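Local coordinates for protein tonb-dependent siderophore receptor (Acinetobacter baumannii, PDB 5FR8) that probably takes part in the first step of iron uptake across the outer membrane by binding iron-chelating siderophores, possibly ferric enterobactin, at residues F28-E33 with V367-T372; D248-L253 with G303-G308; K318-R323 with K342-L347; T349-G354 with G371-E376. All blocks are in the same frame, centred on the assembly; numbering follows the deposited sequence.

Contact 1: residues F28-E33 with V367-T372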
loop_
_atom_site.group_PDB
_atom_site.type_symbol
_atom_site.label_atom_id
_atom_site.label_comp_id
_atom_site.label_asym_id
_atom_site.label_seq_id
_atom_site.Cartn_x
_atom_site.Cartn_y
_atom_site.Cartn_z
ATOM N N PHE A 28 8.605 25.138 19.844
ATOM C CA PHE A 28 7.223 25.025 19.364
ATOM C C PHE A 28 6.842 23.681 18.734
ATOM O O PHE A 28 7.696 22.920 18.284
ATOM C CB PHE A 28 6.905 26.165 18.375
ATOM C CG PHE A 28 7.656 26.091 17.040
ATOM C CD1 PHE A 28 7.212 25.263 16.002
ATOM C CD2 PHE A 28 8.771 26.889 16.809
ATOM C CE1 PHE A 28 7.876 25.216 14.788
ATOM C CE2 PHE A 28 9.436 26.843 15.600
ATOM C CZ PHE A 28 8.985 26.009 14.592
ATOM N N VAL A 29 5.542 23.409 18.684
ATOM C CA VAL A 29 5.050 22.147 18.150
ATOM C C VAL A 29 3.962 22.393 17.111
ATOM O O VAL A 29 2.898 22.922 17.421
ATOM C CB VAL A 29 4.500 21.233 19.259
ATOM C CG1 VAL A 29 4.213 19.837 18.713
ATOM C CG2 VAL A 29 5.488 21.137 20.401
ATOM N N THR A 30 4.249 22.000 15.869
ATOM C CA THR A 30 3.358 22.205 14.730
ATOM C C THR A 30 2.140 21.259 14.843
ATOM O O THR A 30 2.131 20.287 15.622
ATOM C CB THR A 30 4.160 21.977 13.408
ATOM O OG1 THR A 30 5.049 23.085 13.203
ATOM C CG2 THR A 30 3.276 21.828 12.145
ATOM N N ALA A 31 1.107 21.560 14.066
ATOM C CA ALA A 31 -0.027 20.662 13.931
ATOM C C ALA A 31 0.423 19.266 13.518
ATOM O O ALA A 31 -0.020 18.279 14.112
ATOM C CB ALA A 31 -1.017 21.213 12.914
ATOM N N GLU A 32 1.277 19.169 12.488
ATOM C CA GLU A 32 1.694 17.856 11.976
ATOM C C GLU A 32 2.263 17.026 13.096
ATOM O O GLU A 32 1.856 15.868 13.283
ATOM C CB GLU A 32 2.733 17.964 10.861
ATOM C CG GLU A 32 3.136 16.634 10.254
ATOM C CD GLU A 32 4.306 16.718 9.295
ATOM O OE1 GLU A 32 5.007 17.748 9.299
ATOM O OE2 GLU A 32 4.531 15.751 8.537
ATOM N N GLU A 33 3.187 17.619 13.858
ATOM C CA GLU A 33 3.788 16.938 15.017
ATOM C C GLU A 33 2.756 16.476 16.023
ATOM O O GLU A 33 2.884 15.399 16.598
ATOM C CB GLU A 33 4.758 17.863 15.758
ATOM C CG GLU A 33 6.047 18.132 15.011
ATOM C CD GLU A 33 6.563 19.543 15.230
ATOM O OE1 GLU A 33 6.807 19.913 16.410
ATOM O OE2 GLU A 33 6.712 20.279 14.222
ATOM N N VAL A 367 0.416 27.632 16.872
ATOM C CA VAL A 367 1.418 27.424 15.859
ATOM C C VAL A 367 0.670 27.277 14.538
ATOM O O VAL A 367 0.043 26.243 14.277
ATOM C CB VAL A 367 2.293 26.191 16.159
ATOM C CG1 VAL A 367 3.326 25.985 15.045
ATOM C CG2 VAL A 367 2.987 26.350 17.499
ATOM N N LEU A 368 0.707 28.329 13.721
ATOM C CA LEU A 368 0.019 28.314 12.440
ATOM C C LEU A 368 0.890 27.699 11.369
ATOM O O LEU A 368 1.958 28.223 11.060
ATOM C CB LEU A 368 -0.356 29.726 12.032
ATOM C CG LEU A 368 -1.169 29.823 10.750
ATOM C CD1 LEU A 368 -2.611 29.412 11.004
ATOM C CD2 LEU A 368 -1.107 31.234 10.173
ATOM N N THR A 369 0.436 26.582 10.805
ATOM C CA THR A 369 1.023 26.046 9.572
ATOM C C THR A 369 0.227 26.528 8.344
ATOM O O THR A 369 -1.002 26.528 8.353
ATOM C CB THR A 369 1.084 24.508 9.599
ATOM O OG1 THR A 369 2.080 24.094 10.541
ATOM C CG2 THR A 369 1.447 23.956 8.250
ATOM N N VAL A 370 0.927 26.961 7.297
ATOM C CA VAL A 370 0.264 27.302 6.041
ATOM C C VAL A 370 1.088 26.770 4.873
ATOM O O VAL A 370 2.309 26.892 4.878
ATOM C CB VAL A 370 0.045 28.809 5.937
ATOM C CG1 VAL A 370 1.357 29.536 6.166
ATOM C CG2 VAL A 370 -0.572 29.155 4.593
ATOM N N GLY A 371 0.433 26.151 3.891
ATOM C CA GLY A 371 1.159 25.391 2.864
ATOM C C GLY A 371 0.565 25.342 1.463
ATOM O O GLY A 371 -0.639 25.532 1.286
ATOM N N THR A 372 1.427 25.087 0.472
ATOM C CA THR A 372 1.016 24.897 -0.914
ATOM C C THR A 372 1.597 23.621 -1.443
ATOM O O THR A 372 2.704 23.234 -1.061
ATOM C CB THR A 372 1.552 26.004 -1.833
ATOM O OG1 THR A 372 0.993 27.255 -1.445
ATOM C CG2 THR A 372 1.174 25.729 -3.289
#

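Contact 2: residues D248-L253 with G303-G308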
loop_
_atom_site.group_PDB
_atom_site.type_symbol
_atom_site.label_atom_id
_atom_site.label_comp_id
_atom_site.label_asym_id
_atom_site.label_seq_id
_atom_site.Cartn_x
_atom_site.Cartn_y
_atom_site.Cartn_z
ATOM N N ASP A 248 23.769 29.685 8.785
ATOM C CA ASP A 248 23.314 29.367 10.135
ATOM C C ASP A 248 21.832 29.051 10.186
ATOM O O ASP A 248 21.384 28.393 11.120
ATOM C CB ASP A 248 23.610 30.526 11.079
ATOM C CG ASP A 248 25.091 30.670 11.365
ATOM O OD1 ASP A 248 25.775 29.626 11.443
ATOM O OD2 ASP A 248 25.570 31.817 11.505
ATOM N N GLN A 249 21.068 29.499 9.192
ATOM C CA GLN A 249 19.626 29.266 9.186
ATOM C C GLN A 249 19.078 28.589 7.932
ATOM O O GLN A 249 17.861 28.513 7.773
ATOM C CB GLN A 249 18.889 30.579 9.413
ATOM C CG GLN A 249 19.415 31.715 8.576
ATOM C CD GLN A 249 19.182 33.060 9.225
ATOM O OE1 GLN A 249 18.602 33.156 10.298
ATOM N NE2 GLN A 249 19.639 34.114 8.567
ATOM N N GLN A 250 19.950 28.077 7.060
ATOM C CA GLN A 250 19.500 27.451 5.799
ATOM C C GLN A 250 20.161 26.118 5.503
ATOM O O GLN A 250 21.379 25.997 5.544
ATOM C CB GLN A 250 19.743 28.390 4.624
ATOM C CG GLN A 250 18.842 29.610 4.656
ATOM C CD GLN A 250 19.039 30.486 3.456
ATOM O OE1 GLN A 250 19.111 29.991 2.334
ATOM N NE2 GLN A 250 19.143 31.797 3.674
ATOM N N THR A 251 19.352 25.117 5.186
ATOM C CA THR A 251 19.859 23.771 4.918
ATOM C C THR A 251 19.317 23.293 3.580
ATOM O O THR A 251 18.186 23.595 3.209
ATOM C CB THR A 251 19.462 22.767 6.022
ATOM O OG1 THR A 251 20.082 23.124 7.260
ATOM C CG2 THR A 251 19.929 21.406 5.692
ATOM N N VAL A 252 20.142 22.565 2.833
ATOM C CA VAL A 252 19.735 22.030 1.543
ATOM C C VAL A 252 20.014 20.524 1.510
ATOM O O VAL A 252 21.127 20.090 1.810
ATOM C CB VAL A 252 20.474 22.738 0.411
ATOM C CG1 VAL A 252 20.125 22.098 -0.908
ATOM C CG2 VAL A 252 20.122 24.218 0.391
ATOM N N LEU A 253 18.986 19.743 1.170
ATOM C CA LEU A 253 19.092 18.295 1.036
ATOM C C LEU A 253 18.931 17.859 -0.402
ATOM O O LEU A 253 18.055 18.319 -1.131
ATOM C CB LEU A 253 18.019 17.606 1.827
ATOM C CG LEU A 253 18.298 17.484 3.314
ATOM C CD1 LEU A 253 18.081 18.813 4.031
ATOM C CD2 LEU A 253 17.385 16.417 3.902
ATOM N N GLY A 303 14.344 26.601 6.052
ATOM C CA GLY A 303 14.752 27.815 6.729
ATOM C C GLY A 303 14.427 27.786 8.204
ATOM O O GLY A 303 13.362 27.299 8.630
ATOM N N ASP A 304 15.357 28.322 8.989
ATOM C CA ASP A 304 15.190 28.415 10.428
ATOM C C ASP A 304 15.249 29.898 10.848
ATOM O O ASP A 304 16.297 30.395 11.268
ATOM C CB ASP A 304 16.263 27.568 11.125
ATOM C CG ASP A 304 15.969 27.354 12.597
ATOM O OD1 ASP A 304 16.239 28.256 13.392
ATOM O OD2 ASP A 304 15.463 26.287 12.959
ATOM N N TRP A 305 14.112 30.591 10.725
ATOM C CA TRP A 305 14.046 32.054 10.884
ATOM C C TRP A 305 13.530 32.465 12.248
ATOM O O TRP A 305 12.919 31.660 12.963
ATOM C CB TRP A 305 13.150 32.674 9.802
ATOM C CG TRP A 305 13.341 32.049 8.464
ATOM C CD1 TRP A 305 12.510 31.173 7.847
ATOM C CD2 TRP A 305 14.452 32.228 7.596
ATOM N NE1 TRP A 305 13.028 30.799 6.645
ATOM C CE2 TRP A 305 14.223 31.442 6.465
ATOM C CE3 TRP A 305 15.614 32.996 7.660
ATOM C CZ2 TRP A 305 15.116 31.394 5.400
ATOM C CZ3 TRP A 305 16.498 32.944 6.610
ATOM C CH2 TRP A 305 16.246 32.149 5.493
ATOM N N SER A 306 13.767 33.728 12.596
ATOM C CA SER A 306 13.365 34.222 13.890
ATOM C C SER A 306 11.855 34.079 14.078
ATOM O O SER A 306 11.402 33.667 15.145
ATOM C CB SER A 306 13.785 35.669 14.069
ATOM O OG SER A 306 13.063 36.499 13.188
ATOM N N TRP A 307 11.071 34.402 13.053
ATOM C CA TRP A 307 9.607 34.271 13.155
ATOM C C TRP A 307 9.124 32.803 13.074
ATOM O O TRP A 307 7.940 32.533 13.250
ATOM C CB TRP A 307 8.912 35.103 12.067
ATOM C CG TRP A 307 9.378 34.738 10.671
ATOM C CD1 TRP A 307 10.326 35.385 9.933
ATOM C CD2 TRP A 307 8.933 33.624 9.869
ATOM N NE1 TRP A 307 10.491 34.754 8.726
ATOM C CE2 TRP A 307 9.648 33.672 8.659
ATOM C CE3 TRP A 307 7.995 32.621 10.050
ATOM C CZ2 TRP A 307 9.459 32.737 7.637
ATOM C CZ3 TRP A 307 7.806 31.679 9.024
ATOM C CH2 TRP A 307 8.530 31.753 7.839
ATOM N N GLY A 308 10.020 31.867 12.781
ATOM C CA GLY A 308 9.616 30.473 12.646
ATOM C C GLY A 308 10.313 29.695 11.533
ATOM O O GLY A 308 11.502 29.886 11.280
#

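Contact 3: residues K318-R323 with K342-L347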
loop_
_atom_site.group_PDB
_atom_site.type_symbol
_atom_site.label_atom_id
_atom_site.label_comp_id
_atom_site.label_asym_id
_atom_site.label_seq_id
_atom_site.Cartn_x
_atom_site.Cartn_y
_atom_site.Cartn_z
ATOM N N LYS A 318 10.262 8.960 -11.654
ATOM C CA LYS A 318 10.127 8.296 -12.955
ATOM C C LYS A 318 9.987 6.771 -12.769
ATOM O O LYS A 318 10.878 6.102 -12.243
ATOM C CB LYS A 318 11.340 8.620 -13.833
ATOM C CG LYS A 318 11.064 8.521 -15.323
ATOM C CD LYS A 318 12.303 8.786 -16.162
ATOM C CE LYS A 318 11.975 8.665 -17.645
ATOM N NZ LYS A 318 13.152 8.965 -18.503
ATOM N N THR A 319 8.867 6.227 -13.210
ATOM C CA THR A 319 8.627 4.834 -13.029
ATOM C C THR A 319 8.334 4.191 -14.343
ATOM O O THR A 319 7.524 4.710 -15.105
ATOM C CB THR A 319 7.427 4.612 -12.137
ATOM O OG1 THR A 319 7.694 5.159 -10.846
ATOM C CG2 THR A 319 7.177 3.176 -11.975
ATOM N N HIS A 320 9.026 3.080 -14.620
ATOM C CA HIS A 320 8.731 2.231 -15.779
ATOM C C HIS A 320 8.197 0.899 -15.315
ATOM O O HIS A 320 8.675 0.344 -14.325
ATOM C CB HIS A 320 9.976 1.969 -16.630
ATOM C CG HIS A 320 10.454 3.165 -17.374
ATOM N ND1 HIS A 320 11.445 3.988 -16.896
ATOM C CD2 HIS A 320 10.067 3.690 -18.559
ATOM C CE1 HIS A 320 11.656 4.965 -17.759
ATOM N NE2 HIS A 320 10.834 4.804 -18.778
ATOM N N ASN A 321 7.222 0.390 -16.061
ATOM C CA ASN A 321 6.582 -0.889 -15.811
ATOM C C ASN A 321 6.747 -1.747 -17.031
ATOM O O ASN A 321 6.023 -1.558 -18.000
ATOM C CB ASN A 321 5.091 -0.625 -15.562
ATOM C CG ASN A 321 4.254 -1.894 -15.427
ATOM O OD1 ASN A 321 4.760 -2.990 -15.340
ATOM N ND2 ASN A 321 2.962 -1.722 -15.386
ATOM N N LYS A 322 7.720 -2.653 -17.022
ATOM C CA LYS A 322 7.996 -3.469 -18.208
ATOM C C LYS A 322 7.629 -4.922 -17.943
ATOM O O LYS A 322 8.205 -5.564 -17.061
ATOM C CB LYS A 322 9.465 -3.372 -18.590
ATOM C CG LYS A 322 9.901 -4.309 -19.720
ATOM C CD LYS A 322 11.415 -4.406 -19.809
ATOM C CE LYS A 322 11.859 -4.807 -21.194
ATOM N NZ LYS A 322 13.243 -5.374 -21.204
ATOM N N ARG A 323 6.684 -5.441 -18.721
ATOM C CA ARG A 323 6.208 -6.810 -18.538
ATOM C C ARG A 323 5.567 -7.407 -19.806
ATOM O O ARG A 323 5.256 -6.687 -20.751
ATOM C CB ARG A 323 5.182 -6.827 -17.417
ATOM C CG ARG A 323 3.878 -6.158 -17.809
ATOM C CD ARG A 323 2.912 -6.188 -16.662
ATOM N NE ARG A 323 3.356 -5.367 -15.541
ATOM C CZ ARG A 323 3.405 -5.765 -14.268
ATOM N NH1 ARG A 323 3.029 -6.984 -13.918
ATOM N NH2 ARG A 323 3.801 -4.927 -13.330
ATOM N N LYS A 342 7.560 -7.715 -24.770
ATOM C CA LYS A 342 7.389 -6.868 -23.605
ATOM C C LYS A 342 6.984 -5.443 -24.004
ATOM O O LYS A 342 7.568 -4.856 -24.898
ATOM C CB LYS A 342 8.683 -6.841 -22.778
ATOM C CG LYS A 342 9.035 -8.181 -22.166
ATOM C CD LYS A 342 9.982 -8.056 -20.988
ATOM C CE LYS A 342 10.295 -9.419 -20.394
ATOM N NZ LYS A 342 10.841 -9.284 -19.027
ATOM N N ALA A 343 5.981 -4.887 -23.339
ATOM C CA ALA A 343 5.696 -3.464 -23.495
ATOM C C ALA A 343 6.108 -2.770 -22.212
ATOM O O ALA A 343 6.210 -3.399 -21.171
ATOM C CB ALA A 343 4.220 -3.225 -23.805
ATOM N N THR A 344 6.370 -1.478 -22.303
ATOM C CA THR A 344 6.712 -0.679 -21.142
ATOM C C THR A 344 5.711 0.470 -20.963
ATOM O O THR A 344 5.243 1.088 -21.934
ATOM C CB THR A 344 8.115 -0.076 -21.282
ATOM O OG1 THR A 344 9.084 -1.126 -21.345
ATOM C CG2 THR A 344 8.425 0.812 -20.106
ATOM N N SER A 345 5.377 0.748 -19.703
ATOM C CA SER A 345 4.588 1.912 -19.367
ATOM C C SER A 345 5.447 2.875 -18.610
ATOM O O SER A 345 6.367 2.484 -17.896
ATOM C CB SER A 345 3.397 1.508 -18.562
ATOM O OG SER A 345 2.368 1.211 -19.478
ATOM N N ARG A 346 5.161 4.153 -18.783
ATOM C CA ARG A 346 6.051 5.177 -18.260
ATOM C C ARG A 346 5.258 6.197 -17.437
ATOM O O ARG A 346 4.356 6.823 -17.963
ATOM C CB ARG A 346 6.826 5.839 -19.422
ATOM C CG ARG A 346 7.962 6.746 -18.952
ATOM C CD ARG A 346 8.664 7.579 -20.031
ATOM N NE ARG A 346 7.762 8.117 -21.050
ATOM C CZ ARG A 346 6.897 9.123 -20.867
ATOM N NH1 ARG A 346 6.777 9.756 -19.697
ATOM N NH2 ARG A 346 6.128 9.497 -21.878
ATOM N N LEU A 347 5.592 6.356 -16.156
ATOM C CA LEU A 347 4.891 7.312 -15.288
ATOM C C LEU A 347 5.833 8.313 -14.642
ATOM O O LEU A 347 6.715 7.961 -13.851
ATOM C CB LEU A 347 4.167 6.599 -14.171
ATOM C CG LEU A 347 3.392 7.475 -13.165
ATOM C CD1 LEU A 347 2.359 8.358 -13.845
ATOM C CD2 LEU A 347 2.729 6.578 -12.151
#

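Contact 4: residues T349-G354 with G371-E376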
loop_
_atom_site.group_PDB
_atom_site.type_symbol
_atom_site.label_atom_id
_atom_site.label_comp_id
_atom_site.label_asym_id
_atom_site.label_seq_id
_atom_site.Cartn_x
_atom_site.Cartn_y
_atom_site.Cartn_z
ATOM N N THR A 349 6.165 11.803 -12.406
ATOM C CA THR A 349 5.546 12.700 -11.485
ATOM C C THR A 349 6.511 13.858 -11.123
ATOM O O THR A 349 7.668 13.659 -10.726
ATOM C CB THR A 349 5.146 11.948 -10.225
ATOM O OG1 THR A 349 4.217 10.890 -10.558
ATOM C CG2 THR A 349 4.535 12.900 -9.215
ATOM N N LEU A 350 6.009 15.076 -11.272
ATOM C CA LEU A 350 6.712 16.240 -10.776
ATOM C C LEU A 350 5.876 16.797 -9.638
ATOM O O LEU A 350 4.654 16.896 -9.760
ATOM C CB LEU A 350 6.916 17.263 -11.903
ATOM C CG LEU A 350 7.612 18.575 -11.537
ATOM C CD1 LEU A 350 9.023 18.361 -10.991
ATOM C CD2 LEU A 350 7.643 19.499 -12.741
ATOM N N ARG A 351 6.509 17.121 -8.519
ATOM C CA ARG A 351 5.751 17.613 -7.377
ATOM C C ARG A 351 6.479 18.727 -6.641
ATOM O O ARG A 351 7.693 18.663 -6.425
ATOM C CB ARG A 351 5.450 16.476 -6.410
ATOM C CG ARG A 351 4.750 16.925 -5.127
ATOM C CD ARG A 351 4.708 15.810 -4.100
ATOM N NE ARG A 351 4.077 14.627 -4.689
ATOM C CZ ARG A 351 2.806 14.277 -4.502
ATOM N NH1 ARG A 351 2.012 15.004 -3.720
ATOM N NH2 ARG A 351 2.335 13.188 -5.090
ATOM N N PHE A 352 5.736 19.747 -6.247
ATOM C CA PHE A 352 6.324 20.835 -5.497
ATOM C C PHE A 352 5.554 21.041 -4.224
ATOM O O PHE A 352 4.332 20.904 -4.197
ATOM C CB PHE A 352 6.287 22.147 -6.295
ATOM C CG PHE A 352 7.135 22.136 -7.532
ATOM C CD1 PHE A 352 8.516 22.020 -7.443
ATOM C CD2 PHE A 352 6.552 22.259 -8.785
ATOM C CE1 PHE A 352 9.297 22.024 -8.587
ATOM C CE2 PHE A 352 7.326 22.260 -9.923
ATOM C CZ PHE A 352 8.700 22.143 -9.829
ATOM N N ASN A 353 6.266 21.411 -3.171
ATOM C CA ASN A 353 5.623 21.710 -1.919
ATOM C C ASN A 353 6.306 22.853 -1.167
ATOM O O ASN A 353 7.513 22.826 -0.927
ATOM C CB ASN A 353 5.595 20.453 -1.070
ATOM C CG ASN A 353 4.378 20.400 -0.185
ATOM O OD1 ASN A 353 3.461 19.603 -0.440
ATOM N ND2 ASN A 353 4.328 21.279 0.848
ATOM N N GLY A 354 5.533 23.861 -0.791
ATOM C CA GLY A 354 6.059 24.949 0.038
ATOM C C GLY A 354 5.279 25.050 1.332
ATOM O O GLY A 354 4.077 24.822 1.338
ATOM N N GLY A 371 0.433 26.151 3.891
ATOM C CA GLY A 371 1.159 25.391 2.864
ATOM C C GLY A 371 0.565 25.342 1.463
ATOM O O GLY A 371 -0.639 25.532 1.286
ATOM N N THR A 372 1.427 25.087 0.472
ATOM C CA THR A 372 1.016 24.897 -0.914
ATOM C C THR A 372 1.597 23.621 -1.443
ATOM O O THR A 372 2.704 23.234 -1.061
ATOM C CB THR A 372 1.552 26.004 -1.833
ATOM O OG1 THR A 372 0.993 27.255 -1.445
ATOM C CG2 THR A 372 1.174 25.729 -3.289
ATOM N N GLU A 373 0.859 22.985 -2.347
ATOM C CA GLU A 373 1.308 21.762 -2.995
ATOM C C GLU A 373 0.877 21.764 -4.467
ATOM O O GLU A 373 -0.244 22.163 -4.789
ATOM C CB GLU A 373 0.731 20.540 -2.271
ATOM C CG GLU A 373 1.345 19.214 -2.694
ATOM C CD GLU A 373 0.851 18.041 -1.842
ATOM O OE1 GLU A 373 0.648 18.198 -0.595
ATOM O OE2 GLU A 373 0.670 16.956 -2.432
ATOM N N TRP A 374 1.787 21.348 -5.347
ATOM C CA TRP A 374 1.492 21.185 -6.765
ATOM C C TRP A 374 2.039 19.856 -7.198
ATOM O O TRP A 374 3.216 19.555 -6.934
ATOM C CB TRP A 374 2.168 22.260 -7.626
ATOM C CG TRP A 374 2.198 21.911 -9.095
ATOM C CD1 TRP A 374 3.168 21.206 -9.765
ATOM C CD2 TRP A 374 1.205 22.244 -10.072
ATOM N NE1 TRP A 374 2.833 21.081 -11.101
ATOM C CE2 TRP A 374 1.634 21.707 -11.312
ATOM C CE3 TRP A 374 -0.010 22.947 -10.021
ATOM C CZ2 TRP A 374 0.891 21.848 -12.478
ATOM C CZ3 TRP A 374 -0.747 23.099 -11.190
ATOM C CH2 TRP A 374 -0.300 22.552 -12.395
ATOM N N VAL A 375 1.201 19.074 -7.870
ATOM C CA VAL A 375 1.659 17.809 -8.432
ATOM C C VAL A 375 1.111 17.581 -9.843
ATOM O O VAL A 375 -0.092 17.716 -10.076
ATOM C CB VAL A 375 1.310 16.614 -7.512
ATOM C CG1 VAL A 375 -0.189 16.445 -7.360
ATOM C CG2 VAL A 375 1.895 15.338 -8.084
ATOM N N GLU A 376 1.996 17.236 -10.778
ATOM C CA GLU A 376 1.571 16.831 -12.104
ATOM C C GLU A 376 2.072 15.428 -12.405
ATOM O O GLU A 376 3.235 15.099 -12.139
ATOM C CB GLU A 376 2.086 17.804 -13.141
ATOM C CG GLU A 376 1.699 17.491 -14.582
ATOM C CD GLU A 376 2.177 18.575 -15.552
ATOM O OE1 GLU A 376 2.188 19.758 -15.139
ATOM O OE2 GLU A 376 2.546 18.260 -16.720
#

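Contact 1: residues F28-E33 with V367-T372
Where the N-terminal segment 28-33 meets the inner wall of the TonB-dependent receptor barrel, F28, the carbonyl of V29 and T30 pack on V367 and T369 of barrel strand 365-380. The chain 28-30 is irregular and passes into the short helix 31-34, with T30 at the N-cap position although its hydroxyl caps nothing. V367 is the centre of the interface, and its two methyl branches divide the work. CG2 points to the backbone of the N-terminal chain, 3.4 Å from V29 O and 4.0 Å from F28 CB. CG1, anti to the backbone N (chi1 179°), reaches T30 instead, 3.8 Å from T30 CA and equally far from T30 OG1. A branched apolar residue suits this position, because it packs against the N-terminal chain without asking for a polar partner. The F28 ring stands crosswise to V367, folded back between its own backbone N and carbonyl carbon (chi1 68°), which leaves its CD1 4.1 Å from V367 CG1; the F28 side chain also touches P359 of strand 343-361. The carbonyl of V29 is not left to the methyl groups alone, since N420 ND2 gives it a hydrogen bond. Two residues farther along the strand, T369 faces the same way as V367 and crosses T30 at about a right angle. Its hydroxyl receives a weak hydrogen bond from N357 ND2, while T30 offers it only a methyl group: T30 CG2 lies beside T369 OG1.

Contact 2: residues D248-L253 with G303-G308
The backbone oxygen of Q249 meets two consecutive residues of the opposite strand: D304 N donates to Q249 O over 2.8 Å (N-H...O angle 155°), and the CA of G303 adds a weaker C-H...O contact to the same Q249 O at 3.4 Å. The next residue, Q250, faces G303 as an antiparallel non-hydrogen-bonded pair. Beside it, the indole of W305 packs against both glutamines. Q249, folded back at chi1 (46°) and extended beyond, crosses the ring at about a right angle and sets its CG 3.7 Å from W305 CZ3. Q250 meets the adjacent ring atom, with NE2 at the ring edge, near its plane and 3.4 Å from W305 CH2. These are the ends of barrel strands 250-264 and 290-305, where short turns lead from 232-247 into 250-264 and from 290-305 into 308-323, probably at the periplasmic rim, where this family has short turns. One of them is the type I turn from W305 to G308, tied by W305 N to G308 O and G308 N to W305 O. Glycine suits position 308, whose backbone angles would jam a side chain against the preceding carbonyl oxygen, and position 303, since the indole lies over its backbone with G303 C 3.7 Å above the plane. Q250 OE1 accepts from H301 NE2 of the partner strand, and W305 NE1 bonds to S310 OG.

Contact 3: residues K318-R323 with K342-L347
H320 CG lies beside its backbone N (chi1 -70°) and R346 CG anti to its own (chi1 -170°); from facing positions of a non-hydrogen-bonded pair, these torsions lay the two side chains side by side. The imidazole thus lies along the aliphatic part of the arginine, H320 NE2 being 3.5 Å from R346 CG. At chi3 the arginine bends, and its guanidinium, turned steeply against the ring, leads off to a salt bridge with E348. The methyl of T344 meets the same imidazole at its edge, T344 CG2 standing 3.7 Å from H320 CD2. Near the strand end K322 crosses K342 at about a right angle, their carbon chains touching at K322 CE and K342 CD (3.8 Å); K342 NZ is satisfied by E288 O. On the face of T319, N321 and S345, the carboxamide of N321 steadies R323: OD1 takes NE at 2.8 Å, in the carbonyl plane on a lone pair, and also NH2 at 3.0 Å. N321 ND2 meanwhile donates to S109 O, and T319 OG1 bonds to S106 OG, both in the plug. Paired backbone bonds at T319-L347, N321-S345 and R323-A343 join strands that run at 164°. Side chains alternate between a face that reaches plug residues S106 and S109 and the face of H320, K322 and R346, as in the antiparallel barrel wall of a TonB-dependent receptor.

Contact 4: residues T349-G354 with G371-E376
R351 leaves strand 343-361 next to V375 and ends at E373. Its CB passes W374 O, and CG does the same more closely, at 3.5 Å. Beyond CG the chain bends at chi3 (-55°), which lays the guanidinium alongside V375: NE and CZ both lie near the methyl CG2 of V375, R351 CZ at 3.8 Å, and this methyl sits over one face of the group, 3.7 Å from R351 NH2. At the tip, R351 NH1 makes a salt bridge of 2.7 Å to E373 OE2, which approaches at the guanidinium edge, near its plane, although carboxylate and guanidinium planes stand 57° apart. The other carboxylate oxygen, E373 OE1, has R434 NH2 as a partner, so E373 lies between two arginines that probably help keep it ionised. V375 also touches T349, through CG2 methyls 3.8 Å apart, while T349 OG1 turns to D377 OD1 and to N105 ND2 of the plug. On the face of L350, F352 and W374 the chemistry changes. F352 CD2 comes 3.7 Å from W374 CD1, and the two rings, inclined by 29° but slid well apart, barely overlap. Aromatic side chains suit this surface, which probably faces lipid. Between the faces, reciprocal backbone bonds join L350 with E376, F352 with W374 and G354 with T372. A face with the R351-E373 salt bridge and another with F352 and W374 fit an antiparallel hairpin, strands 343-361 and 365-380, of a transmembrane beta-barrel.

Overall arrangement
Contacts 2, 3 and 4 join neighbouring strands of the barrel wall and follow one another along the chain; contact 1 encloses contacts 2 and 3 and overlaps contact 4 at its end, because it brings the N-terminal segment 28-33 against a strand more than 300 residues later. Contacts 1 and 4 share strand 365-380, including G371 and T372, with centres about 17 Å apart. Contacts 3 and 4 share strand 343-361, their centres about 23 Å apart. Contact 2 lies about 15 Å from contact 1 and about 39 Å from contact 3, centre to centre, so the set runs from the probable periplasmic rim toward the opposite end of the barrel, with plug residues meeting the wall at contacts 3 and 4.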